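Local coordinates for protein flower-specific defensin (Nicotiana alata, PDB 4CQK) that defends the plant against fungi such as Fusarium oxysporum and Botrytis cinerea, slows the growth of caterpillar pests, and here carries a bound phosphoinositide lipid, at residues E2-S7 with L42-C47; S7-G12 with C24-F29; P11-T16 with I37-L42. All blocks are in the same frame, centred on the assembly; numbering follows the deposited sequence.

How the contacts relate
Contact 1 pairs the first and last strands, 3-6 and 41-45, and so closes nearly the whole chain; contacts 2 and 3 lie inside that loop and both start from the segment between strand 3-6 and helix 17-26. In contact 2 that segment meets the end of the helix, and in contact 3 the turn that leads into strand 41-45. The centres lie about 10 Å (1 and 2), 14 Å (1 and 3) and 11 Å (2 and 3) apart. C24 and C43 join contacts 1 and 2 by a disulfide, while contacts 1 and 3 share L42 and the phosphoinositide. Together the contacts join sheet, helix and lipid-binding turn in one compact defensin.

Contact 1. Residues E2-S7 with L42-C47; sequences ECKTES and LCTKPC. With PIO ([(2R)-2-octanoyloxy-3-[oxidanyl-[(1R,2R,3S,4R,5R,6S)-2,3,6-tris(oxidanyl)-4,5-diphosphonooxy-cyclohexyl]oxy-phosphoryl]oxy-propyl] octanoate), chain O.
The disulfide C3–C47 ties the chain's third residue to its last, and on the other face of the same ladder K4 grips a phosphoinositide. Strands 3-6 and 42-45 run antiparallel, their short axes 4.5 Å apart at closest approach. C3 with K45 and T5 with C43 are the hydrogen-bonded pairs; in the first, C3 N donates to K45 O at 2.8 Å, and in the second, C43 N donates to T5 O at 2.7 Å. K4 with T44 and E6 with L42 are the non-hydrogen-bonded pairs, and there K4 CA brings its hydrogen to C43 O.

K4 and T44 lie side by side and point the same way, with K4 CG 3.8 Å from T44 CG2. CG of K4 stands anti to the backbone N (chi1 -180°), and a bend at chi3 (63°) turns the amine to the lipid. K4 NZ then donates to the lipid's phosphate oxygens O41, at 2.7 Å, and O53, at 2.8 Å, and also to its bridging phosphate-ester oxygen O5, so one ammonium serves both ring phosphates. L42 CD1 rests 3.9 Å from ring carbon C6 of the lipid. At the other end the E2 side chain slants across T44, and a water bridges them: it donates to E2 OE2 and is hydrogen-bonded to T44 OG1.

C43 SG packs on S7 CB at 3.7 Å and is bonded to C24 of helix 17-26. T5 and C43 lean on F29, the second subunit meets the edge of strand 3-6, and strand 31-34 flanks 41-45 on its far side.

Contact 2. Residues S7-G12 with C24-F29; sequences SNTFPG and CISEKF. With SO4 (sulfate ion), chain U.
The backbones of S7 and C24 come no nearer than 6.2 Å between their CA atoms, the 7-12 loop curling past the last turn of helix 17-26, and the E27 side chain bridges the gap. Extended beyond CG, it brings its carboxylate into the bend of the loop. E27 OE2 accepts three bonds: from S7 OG on its syn side at 2.6 Å, from T9 OG1 on its anti side at 2.7 Å, and from T9 N above the carboxylate plane at 2.9 Å. E27 OE1 takes a nearly straight bond from N8 N (2.9 Å, 170°) and a salt bridge from R1 of the second subunit. Four loop donors thus fix the carboxylate's rotation and probably favour its charged form.

S7 OG also accepts from F10 N at 2.9 Å. A water donates to T9 OG1 and S26 OG, the latter also hydrogen-bonded to A23 O in the helix. N8 ND2 donates to a sulfate, probably from the crystallisation liquor, that R1 of the second subunit also binds. Two motifs meet here: the ST motif of S7 turns the loop, and a Schellman motif (K28 at C-prime, F29 N to C24 O, K28 N to I25 O) ends the helix of the cysteine-stabilised alpha-beta fold.

Contact 3. Residues P11-T16 with I37-L42; sequences PGICIT and ILRRCL. With PIO ([(2R)-2-octanoyloxy-3-[oxidanyl-[(1R,2R,3S,4R,5R,6S)-2,3,6-tris(oxidanyl)-4,5-diphosphonooxy-cyclohexyl]oxy-phosphoryl]oxy-propyl] octanoate), chain O.
This contact joins the loop before helix 17-26 to the turn leading into strand 41-45 of the cysteine-stabilised alpha-beta defensin fold, and C14 and R39 hold the two together. C14 N donates to R39 O at 3.0 Å, and R39 answers with its side chain: R39 NE donates to C14 O at 2.9 Å, nearly in line with the carbonyl bond and close to the guanidinium plane. NH2 adds a weak bond to the same oxygen. Bends at chi2 (-43°) and chi3 (-61°) curl the chain so that NE faces C14 O; R39 NH1 is hydrogen-bonded to K36 O. I13 crosses the arginine at about a right angle and rests CG2 on R39 CB, 3.6 Å away. C14 CB, meanwhile, lies 3.4 Å from R40 O, and its sulfur, bonded to C34, packs toward C41 CB.

The other side of the turn faces the phosphoinositide. I37 N donates to the lipid's phosphate oxygen O11 at 2.8 Å. On the same phosphate, lipid O12 accepts from L38 N at 2.9 Å. R40 brings the edge of its guanidinium to O1 of the lipid in a weak bond through NH2, which also forms a salt bridge with a second phosphoinositide. L42 CD2 sits over the centre of one guanidinium face and L38 CD1 nearer the rim of the other, probably restricting how it can turn.

Two successive arginines thus have different tasks: R39 links the turn to the loop before helix 17-26, whereas R40 serves the lipid phosphates, whose negative charge its cation would help to balance.

Contact 1. Residues E2-S7 with L42-C47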
loop_
_atom_site.group_PDB
_atom_site.type_symbol
_atom_site.label_atom_id
_atom_site.label_comp_id
_atom_site.label_asym_id
_atom_site.label_seq_id
_atom_site.Cartn_x
_atom_site.Cartn_y
_atom_site.Cartn_z
ATOM N N GLU A 2 1.192 7.169 -2.585
ATOM C CA GLU A 2 2.471 6.495 -2.368
ATOM C C GLU A 2 2.190 5.016 -2.365
ATOM O O GLU A 2 1.032 4.571 -2.181
ATOM C CB GLU A 2 3.112 6.867 -1.031
ATOM C CG GLU A 2 3.384 8.338 -0.874
ATOM C CD GLU A 2 4.296 8.602 0.287
ATOM O OE1 GLU A 2 3.785 8.716 1.413
ATOM O OE2 GLU A 2 5.524 8.664 0.069
ATOM N N CYS A 3 3.241 4.242 -2.559
ATOM C CA CYS A 3 3.125 2.799 -2.493
ATOM C C CYS A 3 3.402 2.433 -1.042
ATOM O O CYS A 3 4.313 2.984 -0.418
ATOM C CB CYS A 3 4.064 2.127 -3.493
ATOM S SG CYS A 3 3.277 2.085 -5.146
ATOM N N LYS A 4 2.580 1.550 -0.484
ATOM C CA LYS A 4 2.627 1.298 0.956
ATOM C C LYS A 4 2.566 -0.204 1.241
ATOM O O LYS A 4 1.899 -0.949 0.536
ATOM C CB LYS A 4 1.444 2.019 1.612
ATOM C CG LYS A 4 1.357 1.862 3.090
ATOM C CD LYS A 4 0.466 2.957 3.683
ATOM C CE LYS A 4 -0.971 2.884 3.183
ATOM N NZ LYS A 4 -1.601 4.235 3.308
ATOM N N THR A 5 3.252 -0.637 2.281
ATOM C CA THR A 5 3.250 -2.038 2.675
ATOM C C THR A 5 3.603 -2.137 4.156
ATOM O O THR A 5 3.975 -1.149 4.773
ATOM C CB THR A 5 4.260 -2.882 1.847
ATOM O OG1 THR A 5 3.987 -4.283 2.046
ATOM C CG2 THR A 5 5.685 -2.614 2.285
ATOM N N GLU A 6 3.495 -3.320 4.737
ATOM C CA GLU A 6 3.828 -3.469 6.161
ATOM C C GLU A 6 5.308 -3.839 6.350
ATOM O O GLU A 6 5.823 -4.720 5.677
ATOM C CB GLU A 6 2.952 -4.558 6.800
ATOM C CG GLU A 6 3.160 -4.678 8.317
ATOM C CD GLU A 6 2.197 -5.674 8.971
ATOM O OE1 GLU A 6 1.548 -6.440 8.234
ATOM O OE2 GLU A 6 2.110 -5.674 10.208
ATOM N N SER A 7 5.953 -3.160 7.290
ATOM C CA SER A 7 7.351 -3.410 7.644
ATOM C C SER A 7 7.618 -4.888 7.954
ATOM O O SER A 7 6.894 -5.504 8.745
ATOM C CB SER A 7 7.713 -2.600 8.888
ATOM O OG SER A 7 9.024 -2.904 9.317
ATOM N N LEU A 42 3.697 0.766 8.921
ATOM C CA LEU A 42 3.517 0.770 7.471
ATOM C C LEU A 42 4.634 1.587 6.826
ATOM O O LEU A 42 4.934 2.705 7.265
ATOM C CB LEU A 42 2.180 1.410 7.093
ATOM C CG LEU A 42 0.962 0.786 7.783
ATOM C CD1 LEU A 42 -0.333 1.501 7.359
ATOM C CD2 LEU A 42 0.907 -0.665 7.460
ATOM N N CYS A 43 5.262 1.040 5.787
ATOM C CA CYS A 43 6.337 1.740 5.073
ATOM C C CYS A 43 5.808 2.308 3.763
ATOM O O CYS A 43 4.911 1.717 3.156
ATOM C CB CYS A 43 7.447 0.739 4.716
ATOM S SG CYS A 43 8.187 -0.075 6.183
ATOM N N THR A 44 6.381 3.423 3.301
ATOM C CA THR A 44 5.884 4.047 2.080
ATOM C C THR A 44 7.048 4.490 1.224
ATOM O O THR A 44 8.118 4.799 1.744
ATOM C CB THR A 44 4.997 5.273 2.381
ATOM O OG1 THR A 44 5.683 6.155 3.278
ATOM C CG2 THR A 44 3.683 4.846 3.028
ATOM N N LYS A 45 6.815 4.552 -0.089
ATOM C CA LYS A 45 7.808 5.071 -1.033
ATOM C C LYS A 45 7.063 5.468 -2.292
ATOM O O LYS A 45 5.901 5.110 -2.457
ATOM C CB LYS A 45 8.866 3.997 -1.340
ATOM C CG LYS A 45 8.315 2.752 -2.034
ATOM C CD LYS A 45 9.447 1.773 -2.335
ATOM C CE LYS A 45 8.923 0.524 -3.065
ATOM N NZ LYS A 45 10.034 -0.444 -3.385
ATOM N N PRO A 46 7.717 6.211 -3.193
ATOM C CA PRO A 46 7.019 6.578 -4.441
ATOM C C PRO A 46 6.682 5.343 -5.262
ATOM O O PRO A 46 7.430 4.362 -5.229
ATOM C CB PRO A 46 8.054 7.419 -5.196
ATOM C CG PRO A 46 8.984 7.912 -4.148
ATOM C CD PRO A 46 9.042 6.832 -3.078
ATOM N N CYS A 47 5.560 5.362 -5.976
ATOM C CA CYS A 47 5.244 4.240 -6.850
ATOM C C CYS A 47 6.159 4.205 -8.069
ATOM O O CYS A 47 6.273 3.157 -8.714
ATOM C CB CYS A 47 3.788 4.303 -7.284
ATOM S SG CYS A 47 2.693 3.964 -5.894
ATOM O OXT CYS A 47 6.801 5.204 -8.433
HETATM C C1 PIO O . -5.268 2.019 8.026
HETATM O O1 PIO O . -4.825 1.005 8.914
HETATM P P1 PIO O . -5.662 0.653 10.220
HETATM C C2 PIO O . -5.974 1.397 6.821
HETATM O O2 PIO O . -5.053 0.524 6.171
HETATM C C3 PIO O . -6.385 2.499 5.859
HETATM O O3 PIO O . -7.163 1.955 4.771
HETATM C C4 PIO O . -5.162 3.221 5.347
HETATM O O4 PIO O . -5.492 4.324 4.480
HETATM P P4 PIO O . -5.471 4.127 2.882
HETATM C C5 PIO O . -4.378 3.813 6.532
HETATM O O5 PIO O . -3.151 4.289 5.983
HETATM P P5 PIO O . -2.519 5.704 6.389
HETATM C C6 PIO O . -4.032 2.788 7.592
HETATM O O6 PIO O . -3.530 3.501 8.728
HETATM O O11 PIO O . -6.289 1.884 10.801
HETATM O O12 PIO O . -4.805 -0.238 11.073
HETATM O O13 PIO O . -6.828 -0.278 9.590
HETATM C C1A PIO O . -9.908 -3.981 9.734
HETATM O O1A PIO O . -10.819 -3.720 8.966
HETATM C C1B PIO O . -11.207 -1.067 8.299
HETATM O O1B PIO O . -10.870 -1.002 7.146
HETATM C C1C PIO O . -6.915 -1.656 9.998
HETATM C C2A PIO O . -10.121 -4.843 10.954
HETATM C C2B PIO O . -12.626 -1.374 8.714
HETATM C C2C PIO O . -8.372 -2.084 9.899
HETATM O O2C PIO O . -8.589 -3.422 9.461
HETATM C C3A PIO O . -10.113 -3.931 12.170
HETATM C C3B PIO O . -13.234 -0.213 9.473
HETATM C C3C PIO O . -8.870 -1.210 8.799
HETATM O O3C PIO O . -10.159 -0.862 9.247
HETATM O O41 PIO O . -4.104 3.599 2.537
HETATM O O42 PIO O . -5.810 5.458 2.316
HETATM O O43 PIO O . -6.588 3.124 2.645
HETATM C C4A PIO O . -11.556 -3.561 12.505
HETATM C C4B PIO O . -14.697 -0.520 9.786
HETATM O O51 PIO O . -2.159 5.589 7.859
HETATM O O52 PIO O . -3.562 6.760 6.213
HETATM O O53 PIO O . -1.280 5.827 5.549
HETATM C C5A PIO O . -11.666 -2.139 13.039
HETATM C C5B PIO O . -15.503 -0.611 8.499
HETATM C C6A PIO O . -13.082 -1.836 13.517
HETATM C C6B PIO O . -16.889 -1.205 8.728
HETATM C C7A PIO O . -14.003 -3.044 13.364
HETATM C C7B PIO O . -17.719 -0.297 9.626
HETATM C C8A PIO O . -14.760 -3.324 14.647
HETATM C C8B PIO O . -18.955 0.198 8.905
HETATM O O HOH W 1 7.273 7.917 1.765
#

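Contact 2. Residues S7-G12 with C24-F29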
loop_
_atom_site.group_PDB
_atom_site.type_symbol
_atom_site.label_atom_id
_atom_site.label_comp_id
_atom_site.label_asym_id
_atom_site.label_seq_id
_atom_site.Cartn_x
_atom_site.Cartn_y
_atom_site.Cartn_z
ATOM N N SER A 7 5.953 -3.160 7.290
ATOM C CA SER A 7 7.351 -3.410 7.644
ATOM C C SER A 7 7.618 -4.888 7.954
ATOM O O SER A 7 6.894 -5.504 8.745
ATOM C CB SER A 7 7.713 -2.600 8.888
ATOM O OG SER A 7 9.024 -2.904 9.317
ATOM N N ASN A 8 8.712 -5.429 7.416
ATOM C CA ASN A 8 9.101 -6.789 7.763
ATOM C C ASN A 8 9.860 -6.872 9.085
ATOM O O ASN A 8 9.872 -7.922 9.718
ATOM C CB ASN A 8 9.976 -7.398 6.658
ATOM C CG ASN A 8 9.174 -7.837 5.452
ATOM O OD1 ASN A 8 7.956 -8.023 5.539
ATOM N ND2 ASN A 8 9.849 -7.993 4.307
ATOM N N THR A 9 10.508 -5.767 9.472
ATOM C CA THR A 9 11.478 -5.819 10.565
ATOM C C THR A 9 11.045 -5.095 11.829
ATOM O O THR A 9 11.575 -5.384 12.901
ATOM C CB THR A 9 12.869 -5.270 10.121
ATOM O OG1 THR A 9 12.803 -3.847 9.905
ATOM C CG2 THR A 9 13.347 -6.008 8.882
ATOM N N PHE A 10 10.090 -4.163 11.734
ATOM C CA PHE A 10 9.736 -3.382 12.917
ATOM C C PHE A 10 9.164 -4.282 14.002
ATOM O O PHE A 10 8.204 -5.000 13.767
ATOM C CB PHE A 10 8.692 -2.304 12.592
ATOM C CG PHE A 10 8.304 -1.490 13.775
ATOM C CD1 PHE A 10 9.139 -0.478 14.222
ATOM C CD2 PHE A 10 7.103 -1.710 14.428
ATOM C CE1 PHE A 10 8.790 0.305 15.331
ATOM C CE2 PHE A 10 6.750 -0.936 15.530
ATOM C CZ PHE A 10 7.597 0.074 15.979
ATOM N N PRO A 11 9.778 -4.254 15.194
ATOM C CA PRO A 11 9.303 -5.125 16.266
ATOM C C PRO A 11 8.385 -4.327 17.179
ATOM O O PRO A 11 8.512 -3.094 17.261
ATOM C CB PRO A 11 10.597 -5.488 16.992
ATOM C CG PRO A 11 11.383 -4.239 16.922
ATOM C CD PRO A 11 11.047 -3.600 15.560
ATOM N N GLY A 12 7.488 -5.003 17.863
ATOM C CA GLY A 12 6.635 -4.316 18.818
ATOM C C GLY A 12 5.430 -3.619 18.198
ATOM O O GLY A 12 5.257 -3.541 16.973
ATOM N N CYS A 24 11.592 1.393 8.424
ATOM C CA CYS A 24 11.212 1.387 7.012
ATOM C C CYS A 24 12.342 1.917 6.117
ATOM O O CYS A 24 12.540 1.418 4.988
ATOM C CB CYS A 24 9.938 2.176 6.781
ATOM S SG CYS A 24 8.481 1.422 7.542
ATOM N N ILE A 25 13.076 2.921 6.598
ATOM C CA ILE A 25 14.230 3.409 5.835
ATOM C C ILE A 25 15.241 2.271 5.703
ATOM O O ILE A 25 15.850 2.089 4.650
ATOM C CB ILE A 25 14.867 4.645 6.510
ATOM C CG1 ILE A 25 13.919 5.829 6.310
ATOM C CG2 ILE A 25 16.282 4.945 5.926
ATOM C CD1 ILE A 25 14.216 6.982 7.251
ATOM N N SER A 26 15.390 1.474 6.755
ATOM C CA SER A 26 16.347 0.366 6.693
ATOM C C SER A 26 15.902 -0.729 5.725
ATOM O O SER A 26 16.711 -1.560 5.331
ATOM C CB SER A 26 16.603 -0.237 8.080
ATOM O OG SER A 26 15.575 -1.138 8.480
ATOM N N GLU A 27 14.620 -0.726 5.352
ATOM C CA GLU A 27 14.074 -1.681 4.400
ATOM C C GLU A 27 13.965 -1.093 2.994
ATOM O O GLU A 27 13.318 -1.667 2.127
ATOM C CB GLU A 27 12.671 -2.101 4.872
ATOM C CG GLU A 27 12.718 -2.961 6.149
ATOM C CD GLU A 27 11.356 -3.398 6.626
ATOM O OE1 GLU A 27 10.507 -3.751 5.787
ATOM O OE2 GLU A 27 11.141 -3.399 7.852
ATOM N N LYS A 28 14.595 0.065 2.788
ATOM C CA LYS A 28 14.629 0.729 1.483
ATOM C C LYS A 28 13.303 1.353 1.064
ATOM O O LYS A 28 12.944 1.387 -0.129
ATOM C CB LYS A 28 15.187 -0.205 0.400
ATOM C CG LYS A 28 16.673 -0.576 0.638
ATOM C CD LYS A 28 17.237 -1.322 -0.593
ATOM C CE LYS A 28 18.699 -1.699 -0.416
ATOM N NZ LYS A 28 18.899 -2.610 0.735
ATOM N N PHE A 29 12.600 1.889 2.057
ATOM C CA PHE A 29 11.454 2.760 1.816
ATOM C C PHE A 29 11.844 4.149 2.240
ATOM O O PHE A 29 12.897 4.331 2.848
ATOM C CB PHE A 29 10.256 2.265 2.624
ATOM C CG PHE A 29 9.706 0.977 2.100
ATOM C CD1 PHE A 29 10.286 -0.229 2.471
ATOM C CD2 PHE A 29 8.637 0.977 1.204
ATOM C CE1 PHE A 29 9.800 -1.424 1.959
ATOM C CE2 PHE A 29 8.137 -0.218 0.685
ATOM C CZ PHE A 29 8.723 -1.414 1.063
HETATM S S SO4 U . 9.965 -8.022 0.135
HETATM O O1 SO4 U . 8.740 -7.310 -0.204
HETATM O O2 SO4 U . 9.719 -8.846 1.318
HETATM O O3 SO4 U . 10.363 -8.875 -0.979
HETATM O O4 SO4 U . 11.037 -7.073 0.419
HETATM O O HOH W 2 14.627 -2.359 11.301
#

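Contact 3. Residues P11-T16 with I37-L42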
loop_
_atom_site.group_PDB
_atom_site.type_symbol
_atom_site.label_atom_id
_atom_site.label_comp_id
_atom_site.label_asym_id
_atom_site.label_seq_id
_atom_site.Cartn_x
_atom_site.Cartn_y
_atom_site.Cartn_z
ATOM N N PRO A 11 9.778 -4.254 15.194
ATOM C CA PRO A 11 9.303 -5.125 16.266
ATOM C C PRO A 11 8.385 -4.327 17.179
ATOM O O PRO A 11 8.512 -3.094 17.261
ATOM C CB PRO A 11 10.597 -5.488 16.992
ATOM C CG PRO A 11 11.383 -4.239 16.922
ATOM C CD PRO A 11 11.047 -3.600 15.560
ATOM N N GLY A 12 7.488 -5.003 17.863
ATOM C CA GLY A 12 6.635 -4.316 18.818
ATOM C C GLY A 12 5.430 -3.619 18.198
ATOM O O GLY A 12 5.257 -3.541 16.973
ATOM N N ILE A 13 4.565 -3.118 19.074
ATOM C CA ILE A 13 3.398 -2.318 18.669
ATOM C C ILE A 13 3.842 -0.931 18.203
ATOM O O ILE A 13 4.773 -0.342 18.774
ATOM C CB ILE A 13 2.464 -2.115 19.882
ATOM C CG1 ILE A 13 2.172 -3.455 20.560
ATOM C CG2 ILE A 13 1.194 -1.409 19.469
ATOM C CD1 ILE A 13 1.562 -4.453 19.649
ATOM N N CYS A 14 3.239 -0.428 17.130
ATOM C CA CYS A 14 3.635 0.889 16.624
ATOM C C CYS A 14 2.924 1.946 17.456
ATOM O O CYS A 14 1.688 2.093 17.374
ATOM C CB CYS A 14 3.283 1.044 15.136
ATOM S SG CYS A 14 4.218 2.430 14.346
ATOM N N ILE A 15 3.695 2.680 18.258
ATOM C CA ILE A 15 3.127 3.720 19.104
ATOM C C ILE A 15 3.430 5.096 18.510
ATOM O O ILE A 15 2.529 5.893 18.261
ATOM C CB ILE A 15 3.722 3.654 20.513
ATOM C CG1 ILE A 15 3.542 2.251 21.101
ATOM C CG2 ILE A 15 3.050 4.676 21.415
ATOM C CD1 ILE A 15 2.117 1.894 21.373
ATOM N N THR A 16 4.718 5.363 18.302
ATOM C CA THR A 16 5.154 6.631 17.740
ATOM C C THR A 16 5.808 6.412 16.373
ATOM O O THR A 16 6.279 5.328 16.058
ATOM C CB THR A 16 6.179 7.327 18.649
ATOM O OG1 THR A 16 7.326 6.488 18.828
ATOM C CG2 THR A 16 5.556 7.649 20.014
ATOM N N ILE A 37 -5.592 2.104 13.500
ATOM C CA ILE A 37 -6.296 1.263 14.444
ATOM C C ILE A 37 -5.464 0.065 14.876
ATOM O O ILE A 37 -5.382 -0.211 16.064
ATOM C CB ILE A 37 -7.603 0.776 13.816
ATOM C CG1 ILE A 37 -8.499 1.988 13.520
ATOM C CG2 ILE A 37 -8.292 -0.273 14.684
ATOM C CD1 ILE A 37 -9.769 1.661 12.772
ATOM N N LEU A 38 -4.820 -0.620 13.925
ATOM C CA LEU A 38 -4.153 -1.886 14.254
ATOM C C LEU A 38 -2.721 -1.683 14.756
ATOM O O LEU A 38 -2.118 -2.618 15.265
ATOM C CB LEU A 38 -4.145 -2.826 13.048
ATOM C CG LEU A 38 -5.536 -3.240 12.555
ATOM C CD1 LEU A 38 -5.384 -3.938 11.243
ATOM C CD2 LEU A 38 -6.243 -4.134 13.590
ATOM N N ARG A 39 -2.181 -0.469 14.591
ATOM C CA ARG A 39 -0.860 -0.126 15.112
ATOM C C ARG A 39 0.246 -0.988 14.496
ATOM O O ARG A 39 1.233 -1.346 15.170
ATOM C CB ARG A 39 -0.813 -0.256 16.654
ATOM C CG ARG A 39 -1.937 0.455 17.408
ATOM C CD ARG A 39 -2.250 1.870 16.871
ATOM N NE ARG A 39 -1.098 2.768 16.962
ATOM C CZ ARG A 39 -1.117 4.047 16.597
ATOM N NH1 ARG A 39 -2.230 4.586 16.098
ATOM N NH2 ARG A 39 -0.029 4.795 16.742
ATOM N N ARG A 40 0.096 -1.305 13.209
ATOM C CA ARG A 40 1.169 -1.870 12.412
ATOM C C ARG A 40 2.150 -0.778 12.072
ATOM O O ARG A 40 1.809 0.406 12.168
ATOM C CB ARG A 40 0.598 -2.434 11.114
ATOM C CG ARG A 40 -0.425 -3.551 11.372
ATOM C CD ARG A 40 -1.163 -3.881 10.076
ATOM N NE ARG A 40 -2.059 -2.784 9.692
ATOM C CZ ARG A 40 -2.706 -2.736 8.535
ATOM N NH1 ARG A 40 -2.515 -3.715 7.653
ATOM N NH2 ARG A 40 -3.509 -1.695 8.238
ATOM N N CYS A 41 3.360 -1.159 11.683
ATOM C CA CYS A 41 4.303 -0.206 11.084
ATOM C C CYS A 41 4.164 -0.306 9.572
ATOM O O CYS A 41 4.439 -1.356 9.008
ATOM C CB CYS A 41 5.741 -0.518 11.539
ATOM S SG CYS A 41 7.014 0.486 10.724
ATOM N N LEU A 42 3.697 0.766 8.921
ATOM C CA LEU A 42 3.517 0.770 7.471
ATOM C C LEU A 42 4.634 1.587 6.826
ATOM O O LEU A 42 4.934 2.705 7.265
ATOM C CB LEU A 42 2.180 1.410 7.093
ATOM C CG LEU A 42 0.962 0.786 7.783
ATOM C CD1 LEU A 42 -0.333 1.501 7.359
ATOM C CD2 LEU A 42 0.907 -0.665 7.460
HETATM C C1 PIO O . -5.268 2.019 8.026
HETATM O O1 PIO O . -4.825 1.005 8.914
HETATM P P1 PIO O . -5.662 0.653 10.220
HETATM C C2 PIO O . -5.974 1.397 6.821
HETATM O O2 PIO O . -5.053 0.524 6.171
HETATM C C3 PIO O . -6.385 2.499 5.859
HETATM O O3 PIO O . -7.163 1.955 4.771
HETATM C C4 PIO O . -5.162 3.221 5.347
HETATM O O4 PIO O . -5.492 4.324 4.480
HETATM P P4 PIO O . -5.471 4.127 2.882
HETATM C C5 PIO O . -4.378 3.813 6.532
HETATM O O5 PIO O . -3.151 4.289 5.983
HETATM P P5 PIO O . -2.519 5.704 6.389
HETATM C C6 PIO O . -4.032 2.788 7.592
HETATM O O6 PIO O . -3.530 3.501 8.728
HETATM O O11 PIO O . -6.289 1.884 10.801
HETATM O O12 PIO O . -4.805 -0.238 11.073
HETATM O O13 PIO O . -6.828 -0.278 9.590
HETATM C C1A PIO O . -9.908 -3.981 9.734
HETATM O O1A PIO O . -10.819 -3.720 8.966
HETATM C C1B PIO O . -11.207 -1.067 8.299
HETATM O O1B PIO O . -10.870 -1.002 7.146
HETATM C C1C PIO O . -6.915 -1.656 9.998
HETATM C C2A PIO O . -10.121 -4.843 10.954
HETATM C C2B PIO O . -12.626 -1.374 8.714
HETATM C C2C PIO O . -8.372 -2.084 9.899
HETATM O O2C PIO O . -8.589 -3.422 9.461
HETATM C C3A PIO O . -10.113 -3.931 12.170
HETATM C C3B PIO O . -13.234 -0.213 9.473
HETATM C C3C PIO O . -8.870 -1.210 8.799
HETATM O O3C PIO O . -10.159 -0.862 9.247
HETATM O O41 PIO O . -4.104 3.599 2.537
HETATM O O42 PIO O . -5.810 5.458 2.316
HETATM O O43 PIO O . -6.588 3.124 2.645
HETATM C C4A PIO O . -11.556 -3.561 12.505
HETATM C C4B PIO O . -14.697 -0.520 9.786
HETATM O O51 PIO O . -2.159 5.589 7.859
HETATM O O52 PIO O . -3.562 6.760 6.213
HETATM O O53 PIO O . -1.280 5.827 5.549
HETATM C C5A PIO O . -11.666 -2.139 13.039
HETATM C C5B PIO O . -15.503 -0.611 8.499
HETATM C C6A PIO O . -13.082 -1.836 13.517
HETATM C C6B PIO O . -16.889 -1.205 8.728
HETATM C C7A PIO O . -14.003 -3.044 13.364
HETATM C C7B PIO O . -17.719 -0.297 9.626
HETATM C C8A PIO O . -14.760 -3.324 14.647
HETATM C C8B PIO O . -18.955 0.198 8.905
#